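Local coordinates for protein SM80.1 Vicilin (Solanum melongena, PDB 5VF5) that probably serves as a seed storage globulin of the 7S vicilin type, built from two cupin domains, and carries a bound copper(II) ion, at residues Y12-Q17 / Q41-I46; R31-F36 / G316-I321; D242-F247 / S264-M269; R102-S107 / L238-A243. One frame throughout, in Å; residues are numbered along the deposited sequence. Where two conformers were deposited one is given.

Contact 1: residues Y12-Q17 / Q41-I46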
loop_
_atom_site.group_PDB
_atom_site.type_symbol
_atom_site.label_atom_id
_atom_site.label_comp_id
_atom_site.label_asym_id
_atom_site.label_seq_id
_atom_site.Cartn_x
_atom_site.Cartn_y
_atom_site.Cartn_z
ATOM N N TYR A 12 6.189 -0.947 -15.085
ATOM C CA TYR A 12 5.894 -1.373 -13.739
ATOM C C TYR A 12 6.284 -0.372 -12.668
ATOM O O TYR A 12 5.925 -0.531 -11.503
ATOM C CB TYR A 12 6.627 -2.677 -13.472
ATOM C CG TYR A 12 6.346 -3.774 -14.460
ATOM C CD1 TYR A 12 5.071 -4.215 -14.683
ATOM C CD2 TYR A 12 7.362 -4.341 -15.201
ATOM C CE1 TYR A 12 4.796 -5.208 -15.625
ATOM C CE2 TYR A 12 7.100 -5.337 -16.123
ATOM C CZ TYR A 12 5.815 -5.784 -16.295
ATOM O OH TYR A 12 5.543 -6.769 -17.226
ATOM N N LEU A 13 7.075 0.640 -13.008
ATOM C CA LEU A 13 7.596 1.622 -12.081
ATOM C C LEU A 13 6.728 2.859 -12.107
ATOM O O LEU A 13 6.465 3.409 -13.193
ATOM C CB LEU A 13 9.008 1.992 -12.510
ATOM C CG LEU A 13 9.682 3.123 -11.747
ATOM C CD1 LEU A 13 9.887 2.724 -10.302
ATOM C CD2 LEU A 13 11.027 3.435 -12.382
ATOM N N PHE A 14 6.318 3.326 -10.929
ATOM C CA PHE A 14 5.468 4.514 -10.790
ATOM C C PHE A 14 6.163 5.410 -9.798
ATOM O O PHE A 14 6.113 5.206 -8.581
ATOM C CB PHE A 14 4.067 4.164 -10.313
ATOM C CG PHE A 14 3.275 3.316 -11.280
ATOM C CD1 PHE A 14 3.499 1.980 -11.403
ATOM C CD2 PHE A 14 2.313 3.898 -12.111
ATOM C CE1 PHE A 14 2.807 1.204 -12.335
ATOM C CE2 PHE A 14 1.586 3.126 -13.008
ATOM C CZ PHE A 14 1.849 1.776 -13.143
ATOM N N LYS A 15 6.872 6.398 -10.305
ATOM C CA LYS A 15 7.570 7.323 -9.452
ATOM C C LYS A 15 6.591 8.127 -8.559
ATOM O O LYS A 15 5.441 8.383 -8.941
ATOM C CB LYS A 15 8.438 8.247 -10.293
ATOM C CG LYS A 15 9.574 7.507 -10.995
ATOM C CD LYS A 15 10.662 7.039 -10.058
ATOM C CE LYS A 15 11.333 8.229 -9.434
ATOM N NZ LYS A 15 12.393 7.824 -8.476
ATOM N N SER A 16 7.097 8.573 -7.405
ATOM C CA SER A 16 6.267 9.274 -6.449
ATOM C C SER A 16 5.538 10.486 -7.044
ATOM O O SER A 16 4.383 10.773 -6.675
ATOM C CB SER A 16 7.049 9.651 -5.211
ATOM O OG SER A 16 7.980 10.659 -5.535
ATOM N N GLN A 17 6.183 11.166 -7.983
ATOM C CA GLN A 17 5.595 12.355 -8.598
ATOM C C GLN A 17 4.338 12.053 -9.395
ATOM O O GLN A 17 3.591 12.966 -9.720
ATOM C CB GLN A 17 6.633 13.056 -9.469
ATOM C CG GLN A 17 7.692 13.774 -8.637
ATOM N N GLN A 41 -1.224 -1.884 -20.921
ATOM C CA GLN A 41 -2.189 -2.949 -20.786
ATOM C C GLN A 41 -1.619 -4.144 -20.074
ATOM O O GLN A 41 -2.398 -5.020 -19.729
ATOM C CB GLN A 41 -2.734 -3.330 -22.162
ATOM C CG GLN A 41 -3.576 -2.214 -22.785
ATOM C CD GLN A 41 -4.800 -1.866 -21.949
ATOM O OE1 GLN A 41 -5.704 -2.675 -21.814
ATOM N NE2 GLN A 41 -4.819 -0.666 -21.363
ATOM N N LEU A 42 -0.296 -4.167 -19.785
ATOM C CA LEU A 42 0.291 -5.288 -19.035
ATOM C C LEU A 42 -0.279 -5.355 -17.635
ATOM O O LEU A 42 -0.214 -6.416 -16.987
ATOM C CB LEU A 42 1.804 -5.161 -18.919
ATOM C CG LEU A 42 2.541 -5.348 -20.248
ATOM C CD1 LEU A 42 3.959 -4.884 -20.065
ATOM C CD2 LEU A 42 2.524 -6.806 -20.677
ATOM N N LEU A 43 -0.791 -4.226 -17.138
ATOM C CA LEU A 43 -1.392 -4.145 -15.807
ATOM C C LEU A 43 -2.920 -4.282 -15.771
ATOM O O LEU A 43 -3.531 -4.053 -14.716
ATOM C CB LEU A 43 -0.929 -2.850 -15.154
ATOM C CG LEU A 43 0.594 -2.810 -14.970
ATOM C CD1 LEU A 43 1.001 -1.556 -14.240
ATOM C CD2 LEU A 43 1.154 -3.998 -14.198
ATOM N N ARG A 44 -3.521 -4.759 -16.857
ATOM C CA ARG A 44 -4.976 -4.975 -16.907
ATOM C C ARG A 44 -5.534 -5.917 -15.802
ATOM O O ARG A 44 -6.689 -5.848 -15.350
ATOM C CB ARG A 44 -5.406 -5.523 -18.265
ATOM C CG ARG A 44 -6.036 -4.567 -19.246
ATOM C CD ARG A 44 -6.515 -5.330 -20.492
ATOM N NE ARG A 44 -7.817 -5.953 -20.303
ATOM C CZ ARG A 44 -8.301 -7.006 -20.970
ATOM N NH1 ARG A 44 -7.589 -7.638 -21.898
ATOM N NH2 ARG A 44 -9.511 -7.470 -20.656
ATOM N N GLY A 45 -4.663 -6.841 -15.396
ATOM C CA GLY A 45 -5.020 -7.804 -14.340
ATOM C C GLY A 45 -5.266 -7.200 -12.972
ATOM O O GLY A 45 -5.840 -7.844 -12.104
ATOM N N ILE A 46 -4.832 -5.948 -12.770
ATOM C CA ILE A 46 -5.052 -5.222 -11.530
ATOM C C ILE A 46 -5.800 -3.911 -11.745
ATOM O O ILE A 46 -5.747 -3.033 -10.886
ATOM C CB ILE A 46 -3.744 -5.026 -10.740
ATOM C CG1 ILE A 46 -2.737 -4.130 -11.472
ATOM C CG2 ILE A 46 -3.168 -6.375 -10.377
ATOM C CD1 ILE A 46 -1.551 -3.724 -10.594
#
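Leu43, which meets both Tyr12 and Phe14, is tethered through its own carbonyl: Ile46 N donates to Leu43 O at 3.0 Å. Together with the bond from Arg44 N to Gln41 O, this coils residues 41-45 into a short 3-10 segment that presents its leucines to the strand beyond. Across the contact itself the meeting is apolar. Leu43 holds CG beside its backbone N (chi1 -62°) and from there forks between two rings. Its CD1 methyl reaches the edge of the Phe14 ring, 3.6 Å from Phe14 CZ, while CD2 comes to the edge of the other ring, 4.0 Å from Tyr12 CD1. Both methyls lie near the plane of the ring they meet, so neither is stacked on a face. Leu42 adds a branch at the far end of the tyrosine, with Leu42 CD1 3.8 Å from Tyr12 OH and the two side chains at about a right angle. The Tyr12 side chain also comes within about 3 Å of the copper ion, which Cys281, His283 and His325 bind. Tyr12 and Phe14 pair through backbone bonds with Val320 and Val318, so strand 13-14 forms the edge of the second cupin's sheet, and the 41-46 loop packs against it.

Contact 2: residues R31-F36 / G316-I321; sequences RILPKF and GDVLVI
Phe36 and Val320 approach each other at a slant. The valine methyl CG2 lies 3.9 Å from Phe36 CE1, near the ring's CD1-CE1 side, and stands neither squarely over the face nor in line with the edge. The ring gets there because Phe36 CG sits anti to its own carbonyl carbon (chi1 -71°). Val320 uses the branch with the same relation to its backbone, CG2, for the touch. Three residues before Phe36 and two before Val320, a looser meeting of two aliphatic branches follows, Leu33 CD2 lying 4.3 Å from Val318 CG1. The backbones stay well apart, Leu33 CA being 9.2 Å from Val318 CA and Phe36 CA 9.1 Å from Val320 CA, so this is purely side-chain packing. Vicilins are bicupins, and this packing lies where the two cupin domains of the chain meet. Residues 31-36 run off the end of strand 28-32 in the first cupin's sheet, whereas Val318 and Val320 project from one face of strand 318-321 in the second. Leu319 and Ile321, on the other face, turn to Ile327 and Phe329 of strand 327-331. The layer is thickened by Val267, which touches both Phe36 and Val318, and by Phe14, whose ring meets that of Phe36 edge-to-face.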
loop_
_atom_site.group_PDB
_atom_site.type_symbol
_atom_site.label_atom_id
_atom_site.label_comp_id
_atom_site.label_asym_id
_atom_site.label_seq_id
_atom_site.Cartn_x
_atom_site.Cartn_y
_atom_site.Cartn_z
ATOM N N ARG A 31 -3.170 11.853 -2.086
ATOM C CA ARG A 31 -2.741 11.719 -3.457
ATOM C C ARG A 31 -2.865 10.312 -3.916
ATOM O O ARG A 31 -2.596 9.385 -3.155
ATOM C CB ARG A 31 -1.358 12.259 -3.696
ATOM C CG ARG A 31 -0.252 11.807 -2.847
ATOM C CD ARG A 31 0.909 12.796 -3.113
ATOM N NE ARG A 31 1.983 12.369 -2.297
ATOM C CZ ARG A 31 2.228 12.774 -1.072
ATOM N NH1 ARG A 31 3.248 12.242 -0.444
ATOM N NH2 ARG A 31 1.517 13.754 -0.495
ATOM N N ILE A 32 -3.280 10.128 -5.150
ATOM C CA ILE A 32 -3.631 8.834 -5.679
ATOM C C ILE A 32 -2.908 8.608 -6.993
ATOM O O ILE A 32 -2.772 9.486 -7.851
ATOM C CB ILE A 32 -5.149 8.693 -5.842
ATOM C CG1 ILE A 32 -5.589 7.278 -6.235
ATOM C CG2 ILE A 32 -5.727 9.726 -6.756
ATOM C CD1 ILE A 32 -7.104 7.063 -6.075
ATOM N N LEU A 33 -2.390 7.406 -7.152
ATOM C CA LEU A 33 -1.735 7.028 -8.402
ATOM C C LEU A 33 -2.812 6.870 -9.478
ATOM O O LEU A 33 -3.938 6.473 -9.164
ATOM C CB LEU A 33 -1.015 5.712 -8.183
ATOM C CG LEU A 33 0.085 5.301 -9.073
ATOM C CD1 LEU A 33 1.209 6.368 -9.148
ATOM C CD2 LEU A 33 0.647 3.984 -8.556
ATOM N N PRO A 34 -2.491 7.174 -10.755
ATOM C CA PRO A 34 -3.442 6.866 -11.804
ATOM C C PRO A 34 -3.826 5.393 -11.882
ATOM O O PRO A 34 -3.109 4.538 -11.330
ATOM C CB PRO A 34 -2.731 7.324 -13.075
ATOM C CG PRO A 34 -1.769 8.361 -12.597
ATOM C CD PRO A 34 -1.289 7.842 -11.260
ATOM N N LYS A 35 -4.872 5.083 -12.615
ATOM C CA LYS A 35 -5.167 3.693 -12.899
ATOM C C LYS A 35 -3.941 2.985 -13.436
ATOM O O LYS A 35 -3.163 3.573 -14.204
ATOM C CB LYS A 35 -6.261 3.579 -13.963
ATOM C CG LYS A 35 -7.633 3.856 -13.428
ATOM C CD LYS A 35 -8.711 3.613 -14.483
ATOM C CE LYS A 35 -8.686 2.183 -15.045
ATOM N NZ LYS A 35 -9.828 1.899 -15.957
ATOM N N PHE A 36 -3.748 1.735 -13.071
ATOM C CA PHE A 36 -2.520 1.046 -13.481
ATOM C C PHE A 36 -2.385 0.829 -14.985
ATOM O O PHE A 36 -1.269 0.698 -15.507
ATOM C CB PHE A 36 -2.427 -0.271 -12.748
ATOM C CG PHE A 36 -2.126 -0.111 -11.300
ATOM C CD1 PHE A 36 -0.872 0.371 -10.882
ATOM C CD2 PHE A 36 -3.027 -0.467 -10.336
ATOM C CE1 PHE A 36 -0.589 0.474 -9.550
ATOM C CE2 PHE A 36 -2.736 -0.322 -8.993
ATOM C CZ PHE A 36 -1.501 0.128 -8.610
ATOM N N GLY A 316 8.422 6.761 -1.474
ATOM C CA GLY A 316 7.164 7.149 -2.116
ATOM C C GLY A 316 6.960 6.577 -3.522
ATOM O O GLY A 316 5.870 6.682 -4.076
ATOM N N ASP A 317 7.996 5.965 -4.090
ATOM C CA ASP A 317 7.881 5.313 -5.378
ATOM C C ASP A 317 7.150 3.991 -5.227
ATOM O O ASP A 317 7.211 3.348 -4.158
ATOM C CB ASP A 317 9.252 4.987 -5.969
ATOM C CG ASP A 317 10.049 6.211 -6.398
ATOM O OD1 ASP A 317 9.498 7.331 -6.522
ATOM O OD2 ASP A 317 11.268 5.990 -6.614
ATOM N N VAL A 318 6.522 3.567 -6.295
ATOM C CA VAL A 318 5.848 2.279 -6.406
ATOM C C VAL A 318 6.455 1.406 -7.490
ATOM O O VAL A 318 6.761 1.876 -8.593
ATOM C CB VAL A 318 4.341 2.500 -6.642
ATOM C CG1 VAL A 318 3.627 1.247 -7.093
ATOM C CG2 VAL A 318 3.710 3.084 -5.389
ATOM N N LEU A 319 6.603 0.116 -7.196
ATOM C CA LEU A 319 6.904 -0.871 -8.197
ATOM C C LEU A 319 5.818 -1.924 -8.178
ATOM O O LEU A 319 5.534 -2.468 -7.113
ATOM C CB LEU A 319 8.236 -1.550 -7.939
ATOM C CG LEU A 319 8.710 -2.529 -9.003
ATOM C CD1 LEU A 319 8.991 -1.890 -10.356
ATOM C CD2 LEU A 319 9.937 -3.278 -8.521
ATOM N N VAL A 320 5.287 -2.273 -9.339
ATOM C CA VAL A 320 4.364 -3.382 -9.461
ATOM C C VAL A 320 5.209 -4.607 -9.870
ATOM O O VAL A 320 5.920 -4.569 -10.873
ATOM C CB VAL A 320 3.263 -3.099 -10.487
ATOM C CG1 VAL A 320 2.419 -4.342 -10.703
ATOM C CG2 VAL A 320 2.426 -1.902 -10.046
ATOM N N ILE A 321 5.109 -5.674 -9.092
ATOM C CA ILE A 321 5.782 -6.924 -9.410
ATOM C C ILE A 321 4.695 -7.896 -9.887
ATOM O O ILE A 321 3.953 -8.450 -9.029
ATOM C CB ILE A 321 6.492 -7.550 -8.181
ATOM C CG1 ILE A 321 7.321 -6.499 -7.384
ATOM C CG2 ILE A 321 7.347 -8.737 -8.680
ATOM C CD1 ILE A 321 7.811 -7.063 -6.069
#

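Contact 3: residues D242-F247 / S264-M269. With ACT (acetate ion), chain C.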
loop_
_atom_site.group_PDB
_atom_site.type_symbol
_atom_site.label_atom_id
_atom_site.label_comp_id
_atom_site.label_asym_id
_atom_site.label_seq_id
_atom_site.Cartn_x
_atom_site.Cartn_y
_atom_site.Cartn_z
ATOM N N ASP A 242 -9.277 -10.430 -1.323
ATOM C CA ASP A 242 -8.240 -11.401 -1.619
ATOM C C ASP A 242 -6.897 -10.697 -1.694
ATOM O O ASP A 242 -6.132 -10.868 -2.636
ATOM C CB ASP A 242 -8.546 -12.222 -2.866
ATOM C CG ASP A 242 -7.623 -13.397 -3.018
ATOM O OD1 ASP A 242 -7.037 -13.842 -1.993
ATOM O OD2 ASP A 242 -7.472 -13.881 -4.154
ATOM N N ALA A 243 -6.630 -9.930 -0.656
ATOM C CA ALA A 243 -5.436 -9.099 -0.564
ATOM C C ALA A 243 -4.537 -9.518 0.592
ATOM O O ALA A 243 -4.999 -10.067 1.592
ATOM C CB ALA A 243 -5.809 -7.635 -0.465
ATOM N N ALA A 244 -3.265 -9.206 0.475
ATOM C CA ALA A 244 -2.307 -9.326 1.537
ATOM C C ALA A 244 -1.639 -7.999 1.777
ATOM O O ALA A 244 -1.571 -7.139 0.867
ATOM C CB ALA A 244 -1.262 -10.347 1.199
ATOM N N VAL A 245 -1.060 -7.854 2.955
ATOM C CA VAL A 245 -0.216 -6.705 3.264
ATOM C C VAL A 245 1.123 -7.234 3.739
ATOM O O VAL A 245 1.179 -7.947 4.741
ATOM C CB VAL A 245 -0.809 -5.754 4.323
ATOM C CG1 VAL A 245 0.128 -4.601 4.548
ATOM C CG2 VAL A 245 -2.219 -5.348 3.936
ATOM N N ALA A 246 2.182 -6.897 3.023
ATOM C CA ALA A 246 3.497 -7.404 3.273
ATOM C C ALA A 246 4.363 -6.227 3.743
ATOM O O ALA A 246 4.284 -5.099 3.236
ATOM C CB ALA A 246 4.096 -8.045 2.042
ATOM N N PHE A 247 5.247 -6.527 4.675
ATOM C CA PHE A 247 6.240 -5.603 5.175
ATOM C C PHE A 247 7.625 -6.207 4.959
ATOM O O PHE A 247 7.901 -7.306 5.452
ATOM C CB PHE A 247 6.015 -5.391 6.672
ATOM C CG PHE A 247 4.636 -4.890 7.011
ATOM C CD1 PHE A 247 3.577 -5.762 7.178
ATOM C CD2 PHE A 247 4.405 -3.521 7.095
ATOM C CE1 PHE A 247 2.316 -5.285 7.504
ATOM C CE2 PHE A 247 3.151 -3.023 7.452
ATOM C CZ PHE A 247 2.093 -3.917 7.619
ATOM N N SER A 264 0.492 -13.971 -6.785
ATOM C CA SER A 264 0.077 -12.669 -6.364
ATOM C C SER A 264 0.909 -11.576 -6.992
ATOM O O SER A 264 2.117 -11.621 -6.931
ATOM C CB SER A 264 0.117 -12.577 -4.841
ATOM O OG SER A 264 -0.238 -11.285 -4.343
ATOM N N THR A 265 0.234 -10.617 -7.595
ATOM C CA THR A 265 0.883 -9.391 -8.052
ATOM C C THR A 265 1.033 -8.460 -6.855
ATOM O O THR A 265 0.119 -8.355 -6.013
ATOM C CB THR A 265 0.006 -8.699 -9.115
ATOM O OG1 THR A 265 -0.060 -9.523 -10.272
ATOM C CG2 THR A 265 0.533 -7.340 -9.517
ATOM N N ARG A 266 2.194 -7.820 -6.742
ATOM C CA ARG A 266 2.506 -6.951 -5.611
ATOM C C ARG A 266 2.631 -5.519 -6.022
ATOM O O ARG A 266 3.233 -5.222 -7.038
ATOM C CB ARG A 266 3.777 -7.430 -4.900
ATOM C CG ARG A 266 3.675 -8.897 -4.412
ATOM C CD ARG A 266 3.030 -8.927 -3.008
ATOM N NE ARG A 266 2.115 -9.990 -2.817
ATOM C CZ ARG A 266 2.031 -10.722 -1.749
ATOM N NH1 ARG A 266 2.946 -10.605 -0.768
ATOM N NH2 ARG A 266 1.042 -11.559 -1.665
ATOM N N VAL A 267 2.014 -4.637 -5.244
ATOM C CA VAL A 267 2.153 -3.203 -5.446
ATOM C C VAL A 267 2.945 -2.671 -4.272
ATOM O O VAL A 267 2.414 -2.574 -3.150
ATOM C CB VAL A 267 0.789 -2.495 -5.572
ATOM C CG1 VAL A 267 1.001 -1.037 -5.876
ATOM C CG2 VAL A 267 -0.079 -3.122 -6.665
ATOM N N VAL A 268 4.232 -2.433 -4.521
ATOM C CA VAL A 268 5.239 -2.184 -3.490
ATOM C C VAL A 268 5.503 -0.705 -3.365
ATOM O O VAL A 268 5.821 -0.086 -4.376
ATOM C CB VAL A 268 6.548 -2.920 -3.869
ATOM C CG1 VAL A 268 7.683 -2.581 -2.916
ATOM C CG2 VAL A 268 6.247 -4.420 -3.923
ATOM N N MET A 269 5.314 -0.126 -2.197
ATOM C CA MET A 269 5.711 1.313 -1.996
ATOM C C MET A 269 6.760 1.480 -0.965
ATOM O O MET A 269 6.801 0.868 0.120
ATOM C CB MET A 269 4.598 2.254 -1.543
ATOM C CG MET A 269 5.050 3.744 -1.478
ATOM S SD MET A 269 3.745 4.865 -1.016
ATOM C CE MET A 269 3.530 4.403 0.670
HETATM C C ACT C . 6.547 -9.070 -1.980
HETATM O O ACT C . 5.641 -9.594 -1.260
HETATM O OXT ACT C . 7.008 -9.688 -2.965
HETATM C CH3 ACT C . 7.140 -7.714 -1.681
#
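A buried arginine ends against two alanine methyls here: Arg266 NH2 lies 3.9 Å from Ala244 CB, and Arg266 NH1 4.0 Å from Ala246 CB. The strands that carry them are not neighbours, since strand 337-344 runs between 243-250 and 265-272, and the arginine spans it with a chain bent at chi2 (-87°) and again at chi3. Both alanine methyls approach the guanidinium obliquely, within the sheet of the second cupin. What fixes its rotation is polar. Ser264 OG sits almost in the guanidinium plane and accepts from Arg266 NE at 3.1 Å and from Arg266 NH2 at 3.0 Å, a side-on grip of two nitrogens on one oxygen. That hydroxyl is in turn bonded to Ile344 O, on the strand in between. The remaining nitrogen, Arg266 NH1, makes a salt bridge with Glu229 and donates 2.9 Å to O of an acetate ion, near the guanidinium plane. Tyr259, Asn261 and Lys351 also bind this acetate, which probably came from the crystallisation liquor. With an arginine, a lysine and neutral polar groups around it, the pocket seems suited to a small carboxylate, although no natural ligand follows from that.

Contact 4: residues R102-S107 / L238-A243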
loop_
_atom_site.group_PDB
_atom_site.type_symbol
_atom_site.label_atom_id
_atom_site.label_comp_id
_atom_site.label_asym_id
_atom_site.label_seq_id
_atom_site.Cartn_x
_atom_site.Cartn_y
_atom_site.Cartn_z
ATOM N N ARG A 102 -8.953 -2.862 7.514
ATOM C CA ARG A 102 -9.886 -2.989 6.383
ATOM C C ARG A 102 -11.053 -2.037 6.620
ATOM O O ARG A 102 -11.705 -2.078 7.654
ATOM C CB ARG A 102 -10.356 -4.428 6.309
ATOM C CG ARG A 102 -11.406 -4.727 5.280
ATOM C CD ARG A 102 -10.813 -4.976 3.916
ATOM N NE ARG A 102 -11.923 -5.388 3.078
ATOM C CZ ARG A 102 -12.789 -4.562 2.508
ATOM N NH1 ARG A 102 -12.589 -3.240 2.520
ATOM N NH2 ARG A 102 -13.804 -5.051 1.842
ATOM N N LEU A 103 -11.301 -1.172 5.628
ATOM C CA LEU A 103 -12.402 -0.219 5.683
ATOM C C LEU A 103 -13.404 -0.567 4.572
ATOM O O LEU A 103 -13.099 -0.491 3.338
ATOM C CB LEU A 103 -11.847 1.189 5.428
ATOM C CG LEU A 103 -12.804 2.328 5.660
ATOM C CD1 LEU A 103 -13.181 2.462 7.134
ATOM C CD2 LEU A 103 -12.159 3.612 5.112
ATOM N N HIS A 104 -14.605 -0.888 4.968
ATOM C CA HIS A 104 -15.647 -1.191 4.014
ATOM C C HIS A 104 -15.955 0.033 3.153
ATOM O O HIS A 104 -15.987 1.175 3.620
ATOM C CB HIS A 104 -16.942 -1.642 4.750
ATOM C CG HIS A 104 -16.857 -3.005 5.329
ATOM N ND1 HIS A 104 -17.013 -4.143 4.572
ATOM C CD2 HIS A 104 -16.637 -3.416 6.603
ATOM C CE1 HIS A 104 -16.894 -5.204 5.358
ATOM N NE2 HIS A 104 -16.660 -4.791 6.594
ATOM N N GLY A 105 -16.220 -0.219 1.895
ATOM C CA GLY A 105 -16.655 0.830 1.001
ATOM C C GLY A 105 -17.874 1.528 1.542
ATOM O O GLY A 105 -18.720 0.910 2.189
ATOM N N GLY A 106 -17.948 2.836 1.356
ATOM C CA GLY A 106 -19.087 3.574 1.864
ATOM C C GLY A 106 -19.108 3.929 3.316
ATOM O O GLY A 106 -20.071 4.519 3.815
ATOM N N SER A 107 -18.021 3.610 4.025
ATOM C CA SER A 107 -17.928 3.999 5.409
ATOM C C SER A 107 -17.521 5.476 5.453
ATOM O O SER A 107 -16.519 5.879 4.859
ATOM C CB SER A 107 -16.863 3.163 6.106
ATOM O OG SER A 107 -17.252 1.813 6.148
ATOM N N LEU A 238 -9.297 -9.689 5.270
ATOM C CA LEU A 238 -8.660 -9.512 3.940
ATOM C C LEU A 238 -9.209 -10.413 2.848
ATOM O O LEU A 238 -8.835 -10.274 1.680
ATOM C CB LEU A 238 -7.152 -9.704 4.071
ATOM C CG LEU A 238 -6.414 -8.826 5.079
ATOM C CD1 LEU A 238 -4.941 -9.195 5.078
ATOM C CD2 LEU A 238 -6.571 -7.353 4.775
ATOM N N ARG A 239 -10.088 -11.358 3.202
ATOM C CA ARG A 239 -10.518 -12.403 2.255
ATOM C C ARG A 239 -11.381 -11.878 1.112
ATOM O O ARG A 239 -11.272 -12.372 0.009
ATOM C CB ARG A 239 -11.265 -13.528 3.014
ATOM C CG ARG A 239 -10.313 -14.368 3.774
ATOM C CD ARG A 239 -11.024 -15.417 4.615
ATOM N NE ARG A 239 -10.039 -16.103 5.435
ATOM C CZ ARG A 239 -10.333 -16.835 6.499
ATOM N NH1 ARG A 239 -11.601 -17.036 6.872
ATOM N NH2 ARG A 239 -9.350 -17.382 7.179
ATOM N N ASP A 240 -12.265 -10.929 1.401
ATOM C CA ASP A 240 -13.163 -10.383 0.378
ATOM C C ASP A 240 -12.428 -9.721 -0.790
ATOM O O ASP A 240 -12.791 -9.913 -1.934
ATOM C CB ASP A 240 -14.238 -9.451 0.980
ATOM C CG ASP A 240 -13.691 -8.374 1.928
ATOM O OD1 ASP A 240 -12.451 -8.160 2.083
ATOM O OD2 ASP A 240 -14.557 -7.700 2.570
ATOM N N LEU A 241 -11.389 -8.950 -0.480
ATOM C CA LEU A 241 -10.543 -8.344 -1.474
ATOM C C LEU A 241 -9.510 -9.329 -2.028
ATOM O O LEU A 241 -8.948 -9.071 -3.056
ATOM C CB LEU A 241 -9.832 -7.163 -0.868
ATOM C CG LEU A 241 -10.660 -5.918 -0.640
ATOM C CD1 LEU A 241 -9.833 -4.913 0.135
ATOM C CD2 LEU A 241 -11.059 -5.325 -1.969
ATOM N N ASP A 242 -9.277 -10.430 -1.323
ATOM C CA ASP A 242 -8.240 -11.401 -1.619
ATOM C C ASP A 242 -6.897 -10.697 -1.694
ATOM O O ASP A 242 -6.132 -10.868 -2.636
ATOM C CB ASP A 242 -8.546 -12.222 -2.866
ATOM C CG ASP A 242 -7.623 -13.397 -3.018
ATOM O OD1 ASP A 242 -7.037 -13.842 -1.993
ATOM O OD2 ASP A 242 -7.472 -13.881 -4.154
ATOM N N ALA A 243 -6.630 -9.930 -0.656
ATOM C CA ALA A 243 -5.436 -9.099 -0.564
ATOM C C ALA A 243 -4.537 -9.518 0.592
ATOM O O ALA A 243 -4.999 -10.067 1.592
ATOM C CB ALA A 243 -5.809 -7.635 -0.465
#
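Arg102 and Asp240 form a two-pronged salt bridge, the guanidinium gripping side-on with one nitrogen for each oxygen. Arg102 NE donates to Asp240 OD1 at 3.0 Å, nearly straight at 164° and on the syn side of the carboxylate. Arg102 NH2 reaches Asp240 OD2 at 2.8 Å but from above the carboxylate plane, because the two flat groups are turned 55° against each other. Asp240 OD1 has a second donor in Leu241 N, 2.9 Å away and from the same face as Arg102 NE; its carboxylate can turn back on the backbone in this way because CG lies between N and the carbonyl carbon (chi1 50°). Arg102 NH2 is shared with Glu70, so the guanidinium's charge is shared between two carboxylates. The bridge ties the two cupin domains together: Arg102 lies near the end of strand 100-103 at the margin of the first cupin's sheet, just ahead of a type II turn from His104 to Ser107, and Asp240 lies in the loop before strand 243-250 of the second. Outside the ion pair, Leu241 CD1 lies over one face of the guanidinium, 3.6 Å from Arg102 NE and offset toward its rim. Leu241 also packs on Glu70 and Ile72 of strand 69-77.

From the N terminus, contact 1 opens on strand 13-14, an edge of the second cupin's sheet, and closes at 41-46 in the first cupin. Contact 2 opens at 31-36, inside that loop, and closes only at 316-321, so the two cross; they meet directly where Phe14 N probably bonds to Val318 O. Within the long span of contact 2 lie both others. Contact 4 joins 102-107 to 238-243, again first cupin to second, and contact 3 starts on its last residues, Asp242 and Ala243, to close a short loop at 264-269. Strands 265-272 and 318-321 are neighbours, which links contacts 3 and 2 within one sheet.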